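Stage II sporulation protein E (SpoIIE) (Moorella thermoacetica, PDB 3ZT9) probably acts as a manganese-dependent PP2C-type phosphatase of the SpoIIE family that serves signalling through the bacterial stressosome. Local coordinates at residues A22-R27 and S59-G64; T63-I68 and L86-R91; L118-I123 and H130-A135; A160-Y165 and E170-L175. One frame throughout, in Å; residues are numbered along the deposited sequence.

Contact 1. Residues A22-R27 and S59-G64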
loop_
_atom_site.group_PDB
_atom_site.type_symbol
_atom_site.label_atom_id
_atom_site.label_comp_id
_atom_site.label_asym_id
_atom_site.label_seq_id
_atom_site.Cartn_x
_atom_site.Cartn_y
_atom_site.Cartn_z
ATOM N N ALA A 22 -3.143 -1.367 7.775
ATOM C CA ALA A 22 -4.057 -2.260 7.086
ATOM C C ALA A 22 -3.661 -2.454 5.625
ATOM O O ALA A 22 -3.119 -1.547 5.012
ATOM C CB ALA A 22 -5.486 -1.723 7.162
ATOM N N CYS A 23 -3.983 -3.629 5.078
ATOM C CA CYS A 23 -3.726 -3.982 3.671
ATOM C C CYS A 23 -5.026 -4.361 2.939
ATOM O O CYS A 23 -5.944 -4.931 3.534
ATOM C CB CYS A 23 -2.759 -5.189 3.605
ATOM S SG CYS A 23 -1.126 -4.764 4.220
ATOM N N LEU A 24 -5.082 -4.059 1.640
ATOM C CA LEU A 24 -6.180 -4.484 0.769
ATOM C C LEU A 24 -5.586 -5.013 -0.529
ATOM O O LEU A 24 -4.683 -4.405 -1.098
ATOM C CB LEU A 24 -7.067 -3.292 0.413
ATOM C CG LEU A 24 -8.175 -3.570 -0.611
ATOM C CD1 LEU A 24 -9.247 -4.443 -0.010
ATOM C CD2 LEU A 24 -8.776 -2.264 -1.085
ATOM N N VAL A 25 -6.050 -6.174 -0.949
ATOM C CA VAL A 25 -5.813 -6.682 -2.299
ATOM C C VAL A 25 -7.176 -7.038 -2.834
ATOM O O VAL A 25 -7.872 -7.867 -2.258
ATOM C CB VAL A 25 -4.904 -7.942 -2.324
ATOM C CG1 VAL A 25 -4.798 -8.477 -3.725
ATOM C CG2 VAL A 25 -3.515 -7.546 -1.742
ATOM N N LYS A 26 -7.564 -6.442 -3.948
ATOM C CA LYS A 26 -8.887 -6.705 -4.490
ATOM C C LYS A 26 -8.812 -6.829 -6.002
ATOM O O LYS A 26 -8.210 -5.998 -6.661
ATOM C CB LYS A 26 -9.857 -5.597 -4.046
ATOM C CG LYS A 26 -11.345 -5.850 -4.410
ATOM C CD LYS A 26 -11.789 -7.274 -4.057
ATOM C CE LYS A 26 -13.300 -7.563 -4.282
ATOM N NZ LYS A 26 -13.827 -7.560 -5.693
ATOM N N ARG A 27 -9.385 -7.907 -6.530
ATOM C CA ARG A 27 -9.267 -8.248 -7.932
ATOM C C ARG A 27 -10.632 -8.044 -8.533
ATOM O O ARG A 27 -11.641 -8.532 -8.014
ATOM C CB ARG A 27 -8.808 -9.700 -8.119
ATOM C CG ARG A 27 -7.703 -10.134 -7.153
ATOM C CD ARG A 27 -7.157 -11.514 -7.488
ATOM N NE ARG A 27 -6.110 -11.949 -6.557
ATOM C CZ ARG A 27 -4.830 -12.123 -6.884
ATOM N NH1 ARG A 27 -4.412 -11.892 -8.123
ATOM N NH2 ARG A 27 -3.964 -12.530 -5.970
ATOM N N SER A 59 -14.909 0.310 -1.273
ATOM C CA SER A 59 -16.256 0.713 -1.669
ATOM C C SER A 59 -16.214 1.669 -2.885
ATOM O O SER A 59 -17.200 1.816 -3.589
ATOM C CB SER A 59 -16.979 1.356 -0.486
ATOM O OG SER A 59 -16.503 2.669 -0.279
ATOM N N SER A 60 -15.067 2.298 -3.123
ATOM C CA SER A 60 -14.920 3.345 -4.142
ATOM C C SER A 60 -14.143 2.871 -5.368
ATOM O O SER A 60 -13.822 3.657 -6.247
ATOM C CB SER A 60 -14.144 4.522 -3.556
ATOM O OG SER A 60 -14.816 5.045 -2.442
ATOM N N MET A 61 -13.828 1.596 -5.438
ATOM C CA MET A 61 -13.101 1.112 -6.599
ATOM C C MET A 61 -13.729 1.423 -7.927
ATOM O O MET A 61 -14.932 1.380 -8.104
ATOM C CB MET A 61 -12.917 -0.371 -6.498
ATOM C CG MET A 61 -11.840 -0.566 -5.567
ATOM S SD MET A 61 -11.365 -2.181 -5.129
ATOM C CE MET A 61 -10.151 -1.682 -3.968
ATOM N N ASN A 62 -12.858 1.699 -8.877
ATOM C CA ASN A 62 -13.272 2.007 -10.237
ATOM C C ASN A 62 -14.115 3.258 -10.361
ATOM O O ASN A 62 -14.830 3.443 -11.345
ATOM C CB ASN A 62 -13.950 0.810 -10.873
ATOM C CG ASN A 62 -12.959 -0.068 -11.588
ATOM O OD1 ASN A 62 -11.938 0.416 -12.093
ATOM N ND2 ASN A 62 -13.223 -1.360 -11.608
ATOM N N THR A 63 -13.966 4.144 -9.384
ATOM C CA THR A 63 -14.372 5.537 -9.552
ATOM C C THR A 63 -13.210 6.505 -9.790
ATOM O O THR A 63 -13.434 7.706 -9.948
ATOM C CB THR A 63 -15.145 6.074 -8.330
ATOM O OG1 THR A 63 -14.327 6.024 -7.165
ATOM C CG2 THR A 63 -16.425 5.287 -8.086
ATOM N N GLY A 64 -11.981 6.002 -9.798
ATOM C CA GLY A 64 -10.823 6.856 -10.048
ATOM C C GLY A 64 -10.149 7.295 -8.763
ATOM O O GLY A 64 -10.804 7.505 -7.754
#
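M61 is the residue of 59-64 that reaches strand 21-28, touching L24 and K26 on the edge of a sheet. Near the end of helix 43-60, S59 and S60 both turn their hydroxyls back to the carbonyl of S56. S60 then opens a type II turn that runs to T63. Its carbonyl oxygen receives two donors, T63 N at 3.2 Å and T63 OG1 at 2.6 Å, the hydroxyl approaching in the carbonyl plane on a lone pair. Next comes M61, whose CG lies beside its backbone N (chi1 -78°) and whose chain is extended from there on, carrying sulfur and methyl out to the strand. The end of M61 meets that of L24 tip to tip; the modelled 3.2 Å from M61 CE to L24 CD2 is closer than usual for two methyls, and its exact value is doubtful. K26 crosses the thioether at a slant, its CG 3.7 Å from M61 SD, before its chain bends at chi2 (47°) and leads the ammonium away. Shortening M61 to an alanine removes the thioether, and the L24 methyl and the start of the K26 chain would probably lose their cover from the turn. N62 follows, its amide shared between E29 and R88. The turn then ends at T63, and G64 takes the N-cap position of helix 65-76. The whole is a tight type II turn linking two consecutive helices, laid against an edge strand.

Contact 2. Residues T63-I68 and L86-R91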
loop_
_atom_site.group_PDB
_atom_site.type_symbol
_atom_site.label_atom_id
_atom_site.label_comp_id
_atom_site.label_asym_id
_atom_site.label_seq_id
_atom_site.Cartn_x
_atom_site.Cartn_y
_atom_site.Cartn_z
ATOM N N THR A 63 -13.966 4.144 -9.384
ATOM C CA THR A 63 -14.372 5.537 -9.552
ATOM C C THR A 63 -13.210 6.505 -9.790
ATOM O O THR A 63 -13.434 7.706 -9.948
ATOM C CB THR A 63 -15.145 6.074 -8.330
ATOM O OG1 THR A 63 -14.327 6.024 -7.165
ATOM C CG2 THR A 63 -16.425 5.287 -8.086
ATOM N N GLY A 64 -11.981 6.002 -9.798
ATOM C CA GLY A 64 -10.823 6.856 -10.048
ATOM C C GLY A 64 -10.149 7.295 -8.763
ATOM O O GLY A 64 -10.804 7.505 -7.754
ATOM N N LEU A 65 -8.817 7.377 -8.778
ATOM C CA LEU A 65 -8.062 7.609 -7.553
ATOM C C LEU A 65 -8.422 8.952 -6.878
ATOM O O LEU A 65 -8.383 9.064 -5.653
ATOM C CB LEU A 65 -6.547 7.526 -7.851
ATOM C CG LEU A 65 -5.978 6.109 -7.803
ATOM C CD1 LEU A 65 -6.665 5.265 -8.895
ATOM C CD2 LEU A 65 -4.429 6.134 -7.993
ATOM N N VAL A 66 -8.755 9.978 -7.657
ATOM C CA VAL A 66 -9.091 11.250 -7.035
ATOM C C VAL A 66 -10.295 11.083 -6.133
ATOM O O VAL A 66 -10.278 11.473 -4.957
ATOM C CB VAL A 66 -9.354 12.345 -8.095
ATOM C CG1 VAL A 66 -10.058 13.554 -7.459
ATOM C CG2 VAL A 66 -8.020 12.736 -8.781
ATOM N N ASN A 67 -11.346 10.501 -6.691
ATOM C CA ASN A 67 -12.541 10.221 -5.902
ATOM C C ASN A 67 -12.233 9.297 -4.725
ATOM O O ASN A 67 -12.694 9.533 -3.603
ATOM C CB ASN A 67 -13.627 9.595 -6.761
ATOM C CG ASN A 67 -14.969 9.586 -6.063
ATOM O OD1 ASN A 67 -15.554 10.642 -5.804
ATOM N ND2 ASN A 67 -15.462 8.401 -5.742
ATOM N N ILE A 68 -11.449 8.255 -4.969
ATOM C CA ILE A 68 -11.151 7.282 -3.916
ATOM C C ILE A 68 -10.508 7.951 -2.699
ATOM O O ILE A 68 -10.937 7.743 -1.565
ATOM C CB ILE A 68 -10.257 6.156 -4.415
ATOM C CG1 ILE A 68 -11.039 5.208 -5.331
ATOM C CG2 ILE A 68 -9.671 5.358 -3.222
ATOM C CD1 ILE A 68 -10.125 4.366 -6.239
ATOM N N LEU A 86 -2.401 3.613 -2.841
ATOM C CA LEU A 86 -3.154 2.679 -3.640
ATOM C C LEU A 86 -2.493 2.594 -5.011
ATOM O O LEU A 86 -2.106 3.625 -5.606
ATOM C CB LEU A 86 -4.577 3.204 -3.798
ATOM C CG LEU A 86 -5.460 2.445 -4.783
ATOM C CD1 LEU A 86 -5.668 1.068 -4.274
ATOM C CD2 LEU A 86 -6.809 3.187 -4.904
ATOM N N CYS A 87 -2.352 1.371 -5.486
ATOM C CA CYS A 87 -1.880 1.094 -6.853
ATOM C C CYS A 87 -3.007 0.402 -7.572
ATOM O O CYS A 87 -3.599 -0.541 -7.048
ATOM C CB CYS A 87 -0.700 0.114 -6.873
ATOM S SG CYS A 87 0.860 0.728 -6.261
ATOM N N ARG A 88 -3.287 0.832 -8.786
ATOM C CA ARG A 88 -4.352 0.205 -9.566
ATOM C C ARG A 88 -3.644 -0.372 -10.780
ATOM O O ARG A 88 -3.052 0.369 -11.544
ATOM C CB ARG A 88 -5.406 1.234 -10.000
ATOM C CG ARG A 88 -6.507 0.679 -10.952
ATOM C CD ARG A 88 -7.495 1.840 -11.340
ATOM N NE ARG A 88 -8.696 1.391 -12.053
ATOM C CZ ARG A 88 -8.725 1.087 -13.342
ATOM N NH1 ARG A 88 -7.617 1.159 -14.074
ATOM N NH2 ARG A 88 -9.859 0.699 -13.906
ATOM N N VAL A 89 -3.654 -1.687 -10.907
ATOM C CA VAL A 89 -2.911 -2.354 -11.989
ATOM C C VAL A 89 -3.864 -2.982 -12.975
ATOM O O VAL A 89 -4.541 -3.966 -12.668
ATOM C CB VAL A 89 -2.021 -3.456 -11.407
ATOM C CG1 VAL A 89 -1.080 -3.991 -12.477
ATOM C CG2 VAL A 89 -1.260 -2.883 -10.191
ATOM N N ASP A 90 -3.952 -2.393 -14.155
ATOM C CA ASP A 90 -4.825 -2.885 -15.175
ATOM C C ASP A 90 -4.042 -3.822 -16.056
ATOM O O ASP A 90 -3.464 -3.398 -17.024
ATOM C CB ASP A 90 -5.295 -1.669 -15.962
ATOM C CG ASP A 90 -6.371 -1.971 -16.925
ATOM O OD1 ASP A 90 -6.562 -3.130 -17.361
ATOM O OD2 ASP A 90 -7.020 -0.965 -17.288
ATOM N N ARG A 91 -4.021 -5.106 -15.723
ATOM C CA ARG A 91 -3.128 -6.011 -16.436
ATOM C C ARG A 91 -3.571 -6.254 -17.875
ATOM O O ARG A 91 -2.755 -6.431 -18.759
ATOM C CB ARG A 91 -3.012 -7.308 -15.639
ATOM C CG ARG A 91 -2.578 -7.046 -14.214
ATOM C CD ARG A 91 -2.480 -8.343 -13.433
ATOM N NE ARG A 91 -1.420 -9.193 -13.963
ATOM C CZ ARG A 91 -1.557 -10.465 -14.325
ATOM N NH1 ARG A 91 -2.735 -11.099 -14.255
ATOM N NH2 ARG A 91 -0.486 -11.103 -14.770
HETATM O O HOH W 1 -10.365 3.284 -9.944
#
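Two branches of I68 converge from one side on a single methyl of L86: CD1 stands 3.8 Å and CG2 4.0 Å from L86 CD2. CG1 of I68 is anti to the carbonyl carbon (chi1 -73°), which places CG2 next to that carbon, and the two side chains cross at about a right angle. L86, its CG anti to the backbone N (chi1 171°), extends toward the helix and also receives L65, which comes in at a slant with CG 4.2 Å from L86 CD2. Further along the strand, CD1 of L65 rests 4.3 Å from CD of R88, on the aliphatic part of the nearly straight arginine chain. NH2 of R88 bonds N62 OD1, while NE weakly donates to a water that also accepts from G64 N (3.2 Å), bridging the two segments. At the start of the helix, N67 reaches back to the T63 hydroxyl, ND2 to OG1 being 3.0 Å, while G64 O takes I68 N as the first helical bond. M57 of helix 43-60 borders I68, and A99 of the next strand borders L65. Leucine and isoleucine thus seat helix 65-76 on one face of an antiparallel sheet, the helix-on-sheet packing of an alpha/beta layer.

Contact 3. Residues L118-I123 and H130-A135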
loop_
_atom_site.group_PDB
_atom_site.type_symbol
_atom_site.label_atom_id
_atom_site.label_comp_id
_atom_site.label_asym_id
_atom_site.label_seq_id
_atom_site.Cartn_x
_atom_site.Cartn_y
_atom_site.Cartn_z
ATOM N N LEU A 118 5.847 9.317 -6.397
ATOM C CA LEU A 118 5.957 10.436 -5.486
ATOM C C LEU A 118 4.713 10.557 -4.621
ATOM O O LEU A 118 3.594 10.553 -5.145
ATOM C CB LEU A 118 6.112 11.704 -6.301
ATOM C CG LEU A 118 6.056 12.980 -5.467
ATOM C CD1 LEU A 118 7.154 12.936 -4.404
ATOM C CD2 LEU A 118 6.218 14.176 -6.397
ATOM N N ALA A 119 4.925 10.655 -3.315
ATOM C CA ALA A 119 3.863 10.828 -2.344
ATOM C C ALA A 119 3.456 12.281 -2.301
ATOM O O ALA A 119 4.274 13.170 -2.507
ATOM C CB ALA A 119 4.325 10.415 -0.920
ATOM N N THR A 120 2.184 12.500 -2.018
ATOM C CA THR A 120 1.713 13.850 -1.692
ATOM C C THR A 120 1.583 13.953 -0.185
ATOM O O THR A 120 0.958 13.121 0.404
ATOM C CB THR A 120 0.345 14.123 -2.354
ATOM O OG1 THR A 120 -0.705 13.631 -1.530
ATOM C CG2 THR A 120 0.270 13.432 -3.696
ATOM N N PRO A 121 2.170 14.991 0.441
ATOM C CA PRO A 121 2.065 15.111 1.893
ATOM C C PRO A 121 0.619 15.287 2.357
ATOM O O PRO A 121 -0.228 15.814 1.648
ATOM C CB PRO A 121 2.889 16.369 2.217
ATOM C CG PRO A 121 2.893 17.160 0.971
ATOM C CD PRO A 121 2.844 16.160 -0.157
ATOM N N GLY A 122 0.341 14.837 3.564
ATOM C CA GLY A 122 -0.967 15.056 4.135
ATOM C C GLY A 122 -1.358 13.919 5.048
ATOM O O GLY A 122 -0.636 12.948 5.176
ATOM N N ILE A 123 -2.534 14.045 5.653
ATOM C CA ILE A 123 -3.094 13.011 6.522
ATOM C C ILE A 123 -4.574 12.919 6.198
ATOM O O ILE A 123 -5.300 13.887 6.380
ATOM C CB ILE A 123 -2.957 13.345 8.033
ATOM C CG1 ILE A 123 -1.479 13.415 8.413
ATOM C CG2 ILE A 123 -3.729 12.260 8.893
ATOM C CD1 ILE A 123 -1.220 13.901 9.837
ATOM N N HIS A 130 -3.285 19.908 -1.635
ATOM C CA HIS A 130 -3.805 20.786 -2.674
ATOM C C HIS A 130 -4.391 19.940 -3.799
ATOM O O HIS A 130 -5.476 20.220 -4.304
ATOM C CB HIS A 130 -2.690 21.694 -3.200
ATOM C CG HIS A 130 -3.159 22.732 -4.171
ATOM N ND1 HIS A 130 -4.031 23.738 -3.816
ATOM C CD2 HIS A 130 -2.874 22.925 -5.481
ATOM C CE1 HIS A 130 -4.267 24.504 -4.865
ATOM N NE2 HIS A 130 -3.578 24.032 -5.890
ATOM N N GLN A 131 -3.667 18.894 -4.180
ATOM C CA GLN A 131 -4.165 17.950 -5.167
ATOM C C GLN A 131 -3.294 16.691 -5.257
ATOM O O GLN A 131 -2.064 16.722 -5.077
ATOM C CB GLN A 131 -4.288 18.611 -6.539
ATOM C CG GLN A 131 -2.970 18.959 -7.210
ATOM C CD GLN A 131 -3.124 19.132 -8.713
ATOM O OE1 GLN A 131 -4.114 19.702 -9.190
ATOM N NE2 GLN A 131 -2.149 18.617 -9.472
ATOM N N LEU A 132 -3.966 15.585 -5.541
ATOM C CA LEU A 132 -3.352 14.275 -5.559
ATOM C C LEU A 132 -2.452 14.140 -6.774
ATOM O O LEU A 132 -2.867 14.461 -7.881
ATOM C CB LEU A 132 -4.475 13.233 -5.634
ATOM C CG LEU A 132 -4.163 11.777 -5.341
ATOM C CD1 LEU A 132 -3.656 11.533 -3.910
ATOM C CD2 LEU A 132 -5.423 10.969 -5.620
ATOM N N LEU A 133 -1.232 13.654 -6.584
ATOM C CA LEU A 133 -0.338 13.439 -7.727
ATOM C C LEU A 133 -0.369 11.971 -8.128
ATOM O O LEU A 133 0.172 11.109 -7.444
ATOM C CB LEU A 133 1.087 13.867 -7.405
ATOM C CG LEU A 133 1.346 15.366 -7.589
ATOM C CD1 LEU A 133 2.749 15.700 -7.135
ATOM C CD2 LEU A 133 1.145 15.792 -9.035
ATOM N N ILE A 134 -1.028 11.672 -9.234
ATOM C CA ILE A 134 -1.125 10.272 -9.650
ATOM C C ILE A 134 0.003 9.937 -10.593
ATOM O O ILE A 134 0.130 10.540 -11.676
ATOM C CB ILE A 134 -2.460 10.028 -10.390
ATOM C CG1 ILE A 134 -3.614 10.254 -9.414
ATOM C CG2 ILE A 134 -2.505 8.614 -10.950
ATOM C CD1 ILE A 134 -5.015 10.350 -10.081
ATOM N N ALA A 135 0.824 8.982 -10.181
ATOM C CA ALA A 135 1.872 8.468 -11.049
ATOM C C ALA A 135 1.253 7.474 -12.000
ATOM O O ALA A 135 0.351 6.750 -11.630
ATOM C CB ALA A 135 2.937 7.780 -10.203
HETATM O O HOH W 2 0.878 10.582 -4.939
HETATM O O HOH W 3 3.028 10.206 -7.885
#
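This is a largely solvent-facing contact in which two irregular stretches of one long loop, between strands 113-115 and 135-138, lie side by side, joined by methyl packing and by water. T120, the buried residue of the contact, supplies its centre. Its CG2 lies beside the backbone N and points across to L133, 3.3 Å from L133 N and 3.8 Å from L133 CB. That rotation puts OG1 between the backbone N and the carbonyl carbon (chi1 85°), from where the hydroxyl weakly bonds I100 O. Backbone bonds from T120 to I100 and G102 fix the same residue to the end of strand 95-101. On the exposed side, L118 and L133 meet obliquely through single methyls, CD2 of L118 being 3.9 Å from CD1 of L133. Two waters span the carbonyls of the same two residues. One donates to L118 O at 2.8 Å and to L133 O at 3.0 Å; the other lies 2.7 Å from L118 O, though further acceptors compete for its protons. L132 starts away from 118-123, but its CD1 comes back to 4.3 Å from T120 OG1; it also packs on V101 and on F69 of helix 65-76. With no direct hydrogen bond between the stretches, their cohesion rests on the threonine methyl, a leucine pair and water: two carbonyls, both acceptors, cannot bond each other directly, and water donating to each joins them.

Contact 4. Residues A160-Y165 and E170-L175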
loop_
_atom_site.group_PDB
_atom_site.type_symbol
_atom_site.label_atom_id
_atom_site.label_comp_id
_atom_site.label_asym_id
_atom_site.label_seq_id
_atom_site.Cartn_x
_atom_site.Cartn_y
_atom_site.Cartn_z
ATOM N N ALA A 160 16.552 -7.193 -5.508
ATOM C CA ALA A 160 16.707 -8.523 -6.094
ATOM C C ALA A 160 15.952 -9.585 -5.304
ATOM O O ALA A 160 15.588 -10.609 -5.843
ATOM C CB ALA A 160 18.154 -8.872 -6.174
ATOM N N LEU A 161 15.687 -9.339 -4.026
ATOM C CA LEU A 161 14.978 -10.326 -3.232
ATOM C C LEU A 161 13.547 -10.497 -3.793
ATOM O O LEU A 161 12.931 -11.589 -3.746
ATOM C CB LEU A 161 14.982 -9.848 -1.778
ATOM C CG LEU A 161 14.450 -10.786 -0.722
ATOM C CD1 LEU A 161 15.220 -12.127 -0.677
ATOM C CD2 LEU A 161 14.512 -10.045 0.623
ATOM N N LEU A 162 13.011 -9.411 -4.364
ATOM C CA LEU A 162 11.661 -9.452 -4.940
ATOM C C LEU A 162 11.588 -10.348 -6.191
ATOM O O LEU A 162 10.526 -10.862 -6.511
ATOM C CB LEU A 162 11.176 -8.028 -5.231
ATOM C CG LEU A 162 11.341 -7.080 -4.008
ATOM C CD1 LEU A 162 11.097 -5.628 -4.423
ATOM C CD2 LEU A 162 10.427 -7.443 -2.904
ATOM N N ALA A 163 12.724 -10.588 -6.839
ATOM C CA ALA A 163 12.758 -11.457 -8.021
ATOM C C ALA A 163 13.157 -12.898 -7.637
ATOM O O ALA A 163 13.421 -13.727 -8.507
ATOM C CB ALA A 163 13.724 -10.899 -9.055
ATOM N N ASN A 164 13.212 -13.191 -6.340
ATOM C CA ASN A 164 13.499 -14.559 -5.906
ATOM C C ASN A 164 12.198 -15.364 -5.831
ATOM O O ASN A 164 11.354 -15.113 -4.969
ATOM C CB ASN A 164 14.171 -14.574 -4.524
ATOM C CG ASN A 164 14.747 -15.936 -4.202
ATOM O OD1 ASN A 164 14.044 -16.911 -4.310
ATOM N ND2 ASN A 164 16.023 -16.006 -3.836
ATOM N N TYR A 165 12.038 -16.321 -6.742
ATOM C CA TYR A 165 10.826 -17.095 -6.805
ATOM C C TYR A 165 10.993 -18.454 -6.147
ATOM O O TYR A 165 10.096 -19.270 -6.269
ATOM C CB TYR A 165 10.365 -17.282 -8.259
ATOM C CG TYR A 165 9.787 -16.024 -8.882
ATOM C CD1 TYR A 165 10.605 -15.086 -9.486
ATOM C CD2 TYR A 165 8.393 -15.797 -8.876
ATOM C CE1 TYR A 165 10.049 -13.962 -10.060
ATOM C CE2 TYR A 165 7.846 -14.692 -9.454
ATOM C CZ TYR A 165 8.671 -13.764 -10.040
ATOM O OH TYR A 165 8.113 -12.613 -10.625
ATOM N N GLU A 170 3.870 -14.894 -0.509
ATOM C CA GLU A 170 3.448 -14.910 0.893
ATOM C C GLU A 170 4.635 -15.143 1.809
ATOM O O GLU A 170 4.816 -14.442 2.837
ATOM C CB GLU A 170 2.393 -15.987 1.103
ATOM C CG GLU A 170 0.985 -15.462 0.885
ATOM C CD GLU A 170 0.519 -14.543 2.018
ATOM O OE1 GLU A 170 0.713 -14.898 3.206
ATOM O OE2 GLU A 170 -0.046 -13.470 1.726
ATOM N N GLU A 171 5.475 -16.107 1.437
ATOM C CA GLU A 171 6.677 -16.359 2.218
ATOM C C GLU A 171 7.654 -15.166 2.144
ATOM O O GLU A 171 8.287 -14.808 3.121
ATOM C CB GLU A 171 7.392 -17.626 1.703
ATOM C CG GLU A 171 6.575 -18.890 1.930
ATOM C CD GLU A 171 7.086 -20.059 1.148
ATOM O OE1 GLU A 171 7.933 -19.854 0.257
ATOM O OE2 GLU A 171 6.636 -21.185 1.443
ATOM N N LEU A 172 7.773 -14.545 0.985
ATOM C CA LEU A 172 8.741 -13.472 0.806
ATOM C C LEU A 172 8.343 -12.218 1.648
ATOM O O LEU A 172 9.197 -11.591 2.276
ATOM C CB LEU A 172 8.797 -13.123 -0.684
ATOM C CG LEU A 172 9.731 -11.989 -1.086
ATOM C CD1 LEU A 172 11.197 -12.386 -0.867
ATOM C CD2 LEU A 172 9.447 -11.646 -2.546
ATOM N N VAL A 173 7.062 -11.872 1.696
ATOM C CA VAL A 173 6.627 -10.649 2.430
ATOM C C VAL A 173 6.767 -10.893 3.923
ATOM O O VAL A 173 7.073 -9.980 4.684
ATOM C CB VAL A 173 5.154 -10.174 2.114
ATOM C CG1 VAL A 173 5.046 -9.682 0.688
ATOM C CG2 VAL A 173 4.115 -11.304 2.422
ATOM N N ARG A 174 6.604 -12.143 4.342
ATOM C CA ARG A 174 6.821 -12.464 5.753
ATOM C C ARG A 174 8.285 -12.290 6.097
ATOM O O ARG A 174 8.622 -11.716 7.133
ATOM C CB ARG A 174 6.406 -13.890 6.079
ATOM C CG ARG A 174 6.444 -14.146 7.557
ATOM C CD ARG A 174 6.099 -15.560 7.912
ATOM N NE ARG A 174 6.521 -15.782 9.295
ATOM C CZ ARG A 174 6.239 -16.860 10.013
ATOM N NH1 ARG A 174 5.538 -17.850 9.477
ATOM N NH2 ARG A 174 6.666 -16.939 11.268
ATOM N N LEU A 175 9.156 -12.765 5.214
ATOM C CA LEU A 175 10.597 -12.625 5.460
ATOM C C LEU A 175 10.965 -11.130 5.482
ATOM O O LEU A 175 11.718 -10.676 6.329
ATOM C CB LEU A 175 11.393 -13.348 4.393
ATOM C CG LEU A 175 12.924 -13.152 4.442
ATOM C CD1 LEU A 175 13.464 -13.657 5.783
ATOM C CD2 LEU A 175 13.640 -13.884 3.250
#
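L172 lays both its methyls against the backbone and side chain of L161 and L162. CD1 is 3.5 Å from L161 O and 3.6 Å from L161 CG, so the leucine touches polar and apolar atoms of one residue at once. CD2 sits 3.7 Å from the same carbonyl oxygen and 3.9 Å from L162 CA, and more loosely meets CD2 of L162 at 4.3 Å. The side chains of L161 and L172 run antiparallel alongside one another: in both, CG is anti to the backbone N (chi1 -173° and 178°), which extends each from its own backbone toward the other. The L161 carbonyl under the methyls is not left without a donor, since N164 N bonds it at 3.1 Å and closes a helix-like turn. With an alanine here in place of L172 both methyls are gone, and a gap would probably open beside the L161 carbonyl and L162 CA. I176, one turn further along the helix, touches both L161 and L162. R193, which shares a manganese site with E141, bonds the carbonyls of L162 and N164 through NH1, and makes a cation-pi contact with Y165. L162 and V173 both reach V191. The turn and helix 169-180 thereby form an outer layer beside strand 187-192, in the manner of the helices flanking the PP2C sandwich.

In the fold
From the N terminus, contact 1 closes the first loop, bringing the turn after helix 43-60 back to strand 21-28 across 31 residues. Contact 2 starts on the same turn, sharing T63 and G64, and closes a shorter loop to strand 82-90; the two therefore follow one another, joined also by the N62 to R88 bond, and hold both consecutive helices on one sheet. Contact 3 comes later, within a single long loop, yet L132 and I134 pack on L65 and V66 of contact 2. Contact 4 closes a short loop near the C terminus, about 28 Å from contact 3 between centres, and belongs to the other sheet's helix. None encloses another.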